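Local coordinates for 182aa long hypothetical protein (PDB 2GAN) that is of unknown function but, as a member of the GNAT family, probably transfers an acetyl group from acetyl-CoA to an unidentified acceptor, at residues L17-S27 against E110-F118. Numbering follows the deposited sequence.
With SO4 (sulfate ion), chain D.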
loop_
_atom_site.group_PDB
_atom_site.type_symbol
_atom_site.label_atom_id
_atom_site.label_comp_id
_atom_site.label_asym_id
_atom_site.label_seq_id
_atom_site.Cartn_x
_atom_site.Cartn_y
_atom_site.Cartn_z
ATOM N N LEU A 17 5.066 -1.210 23.315
ATOM C CA LEU A 17 4.371 -1.518 22.068
ATOM C C LEU A 17 3.546 -0.318 21.582
ATOM O O LEU A 17 3.550 0.017 20.393
ATOM C CB LEU A 17 3.459 -2.738 22.246
ATOM C CG LEU A 17 4.141 -4.110 22.345
ATOM C CD1 LEU A 17 3.129 -5.181 22.742
ATOM C CD2 LEU A 17 4.778 -4.461 20.997
ATOM N N LEU A 18 2.846 0.330 22.505
ATOM C CA LEU A 18 2.033 1.491 22.159
ATOM C C LEU A 18 2.851 2.528 21.386
ATOM O O LEU A 18 2.419 3.027 20.342
ATOM C CB LEU A 18 1.474 2.133 23.432
ATOM C CG LEU A 18 0.417 3.224 23.249
ATOM C CD1 LEU A 18 -0.804 2.640 22.561
ATOM C CD2 LEU A 18 0.029 3.783 24.608
ATOM N N GLU A 19 4.037 2.841 21.905
ATOM C CA GLU A 19 4.926 3.830 21.296
ATOM C C GLU A 19 5.474 3.346 19.950
ATOM O O GLU A 19 5.686 4.142 19.029
ATOM C CB GLU A 19 6.065 4.166 22.275
ATOM C CG GLU A 19 7.040 5.254 21.808
ATOM C CD GLU A 19 7.777 5.917 22.969
ATOM O OE1 GLU A 19 7.970 5.254 24.013
ATOM O OE2 GLU A 19 8.174 7.098 22.834
ATOM N N LEU A 20 5.707 2.043 19.835
ATOM C CA LEU A 20 6.192 1.486 18.574
ATOM C C LEU A 20 5.068 1.641 17.536
ATOM O O LEU A 20 5.308 2.059 16.399
ATOM C CB LEU A 20 6.559 0.002 18.747
ATOM C CG LEU A 20 6.784 -0.835 17.473
ATOM C CD1 LEU A 20 7.791 -0.147 16.566
ATOM C CD2 LEU A 20 7.272 -2.233 17.842
HETATM N N MSE A 21 3.837 1.333 17.934
HETATM C CA MSE A 21 2.718 1.449 17.011
HETATM C C MSE A 21 2.457 2.892 16.585
HETATM O O MSE A 21 1.992 3.141 15.470
HETATM C CB MSE A 21 1.452 0.827 17.620
HETATM C CG MSE A 21 1.567 -0.683 17.836
HETATM SE SE MSE A 21 2.026 -1.632 16.187
HETATM C CE MSE A 21 0.259 -2.196 15.688
ATOM N N PHE A 22 2.753 3.843 17.465
ATOM C CA PHE A 22 2.553 5.253 17.127
ATOM C C PHE A 22 3.584 5.704 16.100
ATOM O O PHE A 22 3.259 6.415 15.145
ATOM C CB PHE A 22 2.674 6.135 18.367
ATOM C CG PHE A 22 2.702 7.604 18.059
ATOM C CD1 PHE A 22 1.626 8.214 17.415
ATOM C CD2 PHE A 22 3.810 8.373 18.389
ATOM C CE1 PHE A 22 1.656 9.570 17.100
ATOM C CE2 PHE A 22 3.852 9.731 18.079
ATOM C CZ PHE A 22 2.773 10.332 17.434
ATOM N N ARG A 23 4.830 5.294 16.295
ATOM C CA ARG A 23 5.878 5.675 15.363
ATOM C C ARG A 23 5.535 5.129 13.981
ATOM O O ARG A 23 5.805 5.763 12.964
ATOM C CB ARG A 23 7.241 5.177 15.877
ATOM C CG ARG A 23 7.726 5.958 17.114
ATOM C CD ARG A 23 9.031 5.427 17.709
ATOM N NE ARG A 23 10.099 5.383 16.715
ATOM C CZ ARG A 23 10.606 4.262 16.205
ATOM N NH1 ARG A 23 10.157 3.082 16.600
ATOM N NH2 ARG A 23 11.545 4.327 15.271
ATOM N N ILE A 24 4.901 3.966 13.944
ATOM C CA ILE A 24 4.499 3.373 12.673
ATOM C C ILE A 24 3.329 4.165 12.088
ATOM O O ILE A 24 3.267 4.404 10.884
ATOM C CB ILE A 24 4.094 1.910 12.869
ATOM C CG1 ILE A 24 5.343 1.101 13.232
ATOM C CG2 ILE A 24 3.430 1.363 11.609
ATOM C CD1 ILE A 24 5.051 -0.253 13.815
ATOM N N TYR A 25 2.405 4.567 12.957
ATOM C CA TYR A 25 1.241 5.346 12.548
ATOM C C TYR A 25 1.706 6.659 11.931
ATOM O O TYR A 25 1.115 7.147 10.974
ATOM C CB TYR A 25 0.353 5.636 13.762
ATOM C CG TYR A 25 -0.975 6.298 13.454
ATOM C CD1 TYR A 25 -1.211 7.634 13.794
ATOM C CD2 TYR A 25 -2.019 5.568 12.881
ATOM C CE1 TYR A 25 -2.462 8.220 13.581
ATOM C CE2 TYR A 25 -3.271 6.140 12.665
ATOM C CZ TYR A 25 -3.489 7.467 13.022
ATOM O OH TYR A 25 -4.748 8.009 12.866
ATOM N N ARG A 26 2.765 7.231 12.485
ATOM C CA ARG A 26 3.296 8.490 11.977
ATOM C C ARG A 26 4.107 8.251 10.701
ATOM O O ARG A 26 3.915 8.936 9.697
ATOM C CB ARG A 26 4.170 9.147 13.048
ATOM C CG ARG A 26 4.701 10.540 12.714
ATOM C CD ARG A 26 5.513 11.071 13.890
ATOM N NE ARG A 26 6.673 10.221 14.182
ATOM C CZ ARG A 26 7.387 10.272 15.306
ATOM N NH1 ARG A 26 7.066 11.131 16.264
ATOM N NH2 ARG A 26 8.429 9.468 15.472
ATOM N N SER A 27 4.999 7.269 10.722
ATOM C CA SER A 27 5.812 7.002 9.540
ATOM C C SER A 27 4.965 6.663 8.313
ATOM O O SER A 27 5.324 7.026 7.197
ATOM C CB SER A 27 6.806 5.872 9.816
ATOM O OG SER A 27 6.137 4.632 9.933
ATOM N N GLU A 110 -1.073 -12.079 13.150
ATOM C CA GLU A 110 -1.435 -10.669 13.124
ATOM C C GLU A 110 -0.440 -9.883 13.959
ATOM O O GLU A 110 0.545 -10.444 14.458
ATOM C CB GLU A 110 -2.875 -10.473 13.642
ATOM C CG GLU A 110 -3.169 -11.000 15.042
ATOM C CD GLU A 110 -4.678 -11.096 15.348
ATOM O OE1 GLU A 110 -5.042 -11.153 16.538
ATOM O OE2 GLU A 110 -5.502 -11.128 14.409
ATOM N N PHE A 111 -0.667 -8.578 14.088
ATOM C CA PHE A 111 0.226 -7.741 14.883
ATOM C C PHE A 111 1.661 -7.921 14.384
ATOM O O PHE A 111 2.601 -7.996 15.176
ATOM C CB PHE A 111 0.116 -8.161 16.349
ATOM C CG PHE A 111 0.510 -7.097 17.321
ATOM C CD1 PHE A 111 1.615 -7.266 18.143
ATOM C CD2 PHE A 111 -0.271 -5.957 17.473
ATOM C CE1 PHE A 111 1.935 -6.320 19.113
ATOM C CE2 PHE A 111 0.037 -5.004 18.436
ATOM C CZ PHE A 111 1.136 -5.183 19.259
ATOM N N PHE A 112 1.804 -7.996 13.060
ATOM C CA PHE A 112 3.091 -8.186 12.394
ATOM C C PHE A 112 3.622 -6.847 11.915
ATOM O O PHE A 112 3.114 -6.291 10.953
ATOM C CB PHE A 112 2.915 -9.097 11.175
ATOM C CG PHE A 112 4.173 -9.302 10.362
ATOM C CD1 PHE A 112 4.094 -9.484 8.980
ATOM C CD2 PHE A 112 5.421 -9.355 10.966
ATOM C CE1 PHE A 112 5.238 -9.716 8.210
ATOM C CE2 PHE A 112 6.578 -9.588 10.204
ATOM C CZ PHE A 112 6.480 -9.767 8.823
ATOM N N VAL A 113 4.654 -6.337 12.569
ATOM C CA VAL A 113 5.198 -5.064 12.154
ATOM C C VAL A 113 6.690 -5.005 12.374
ATOM O O VAL A 113 7.269 -5.878 13.015
ATOM C CB VAL A 113 4.523 -3.905 12.918
ATOM C CG1 VAL A 113 5.319 -3.576 14.175
ATOM C CG2 VAL A 113 4.385 -2.710 12.007
ATOM N N VAL A 114 7.312 -3.971 11.829
ATOM C CA VAL A 114 8.745 -3.781 11.986
ATOM C C VAL A 114 9.025 -2.299 12.195
ATOM O O VAL A 114 8.415 -1.455 11.549
ATOM C CB VAL A 114 9.522 -4.258 10.744
ATOM C CG1 VAL A 114 10.993 -3.892 10.893
ATOM C CG2 VAL A 114 9.374 -5.763 10.578
ATOM N N ASP A 115 9.942 -1.997 13.108
ATOM C CA ASP A 115 10.316 -0.622 13.398
ATOM C C ASP A 115 10.702 0.025 12.070
ATOM O O ASP A 115 11.545 -0.497 11.336
ATOM C CB ASP A 115 11.499 -0.598 14.373
ATOM C CG ASP A 115 11.809 0.795 14.893
ATOM O OD1 ASP A 115 11.851 0.962 16.128
ATOM O OD2 ASP A 115 12.017 1.716 14.076
ATOM N N PRO A 116 10.084 1.171 11.746
ATOM C CA PRO A 116 10.354 1.889 10.493
ATOM C C PRO A 116 11.818 2.245 10.212
ATOM O O PRO A 116 12.182 2.519 9.069
ATOM C CB PRO A 116 9.445 3.117 10.595
ATOM C CG PRO A 116 9.328 3.342 12.068
ATOM C CD PRO A 116 9.186 1.949 12.622
ATOM N N GLU A 117 12.653 2.230 11.246
ATOM C CA GLU A 117 14.064 2.548 11.091
ATOM C C GLU A 117 14.919 1.284 10.917
ATOM O O GLU A 117 16.141 1.366 10.827
ATOM C CB GLU A 117 14.537 3.376 12.300
ATOM C CG GLU A 117 15.667 2.776 13.133
ATOM C CD GLU A 117 17.056 3.187 12.649
ATOM O OE1 GLU A 117 18.053 2.859 13.339
ATOM O OE2 GLU A 117 17.149 3.837 11.579
ATOM N N PHE A 118 14.272 0.122 10.854
ATOM C CA PHE A 118 14.977 -1.150 10.690
ATOM C C PHE A 118 14.419 -1.980 9.538
ATOM O O PHE A 118 14.451 -3.206 9.579
ATOM C CB PHE A 118 14.902 -1.995 11.971
ATOM C CG PHE A 118 15.734 -1.470 13.108
ATOM C CD1 PHE A 118 15.232 -0.493 13.965
ATOM C CD2 PHE A 118 17.015 -1.965 13.332
ATOM C CE1 PHE A 118 15.996 -0.015 15.028
ATOM C CE2 PHE A 118 17.789 -1.494 14.393
ATOM C CZ PHE A 118 17.280 -0.518 15.245
HETATM S S SO4 D . -3.421 -6.351 12.925
HETATM O O1 SO4 D . -2.215 -5.619 12.486
HETATM O O2 SO4 D . -3.883 -7.260 11.851
HETATM O O3 SO4 D . -4.478 -5.370 13.230
HETATM O O4 SO4 D . -3.107 -7.147 14.121
#
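L17 and M21 of helix 17-27 close on the ring of F111, while further along the helix R23 holds D115: the first helix of a GNAT fold lying across strand 110-114 at 67°, a worked example of a contact greasy at one end and ionic at the other. At the buried end L17 CD2 meets the ring edge, 3.9 Å from F111 CE1. M21, a selenomethionine, bends at its second and third torsions, which sets SE obliquely to the ring in a Met-aromatic contact and its methyl CE 3.9 Å from F111 CE2; Y54 and L58 of helix 47-65 pack on the same phenylalanine. The left-handed backbone at F111 is consistent with the bulge GNAT enzymes carry in this strand, and F111 N donates to O4 of a sulfate, probably from the crystallisation liquor, at 2.8 Å. The packed part ends where P116 CD lies 4.0 Å from I24 CG1.

The looser side holds exposed S27 and E117 and the partly exposed R23, whose guanidinium has P116 CG over one face and closes on a buried D115. It grips D115 end-on with both terminal nitrogens, although the planes stand 47° apart: R23 NH1 reaches D115 OD1 (2.8 Å) from above the carboxylate plane, whereas NH2 meets OD2 (2.9 Å) on its syn side. An alanine in place of D115 is likely to leave the R23 charge without its mate and the E117 N-H without its side-chain acceptor. In that Asx turn, the anti lone pair of D115 OD2 takes the backbone N-H of E117, N to O 2.9 Å at a nearly straight 166°.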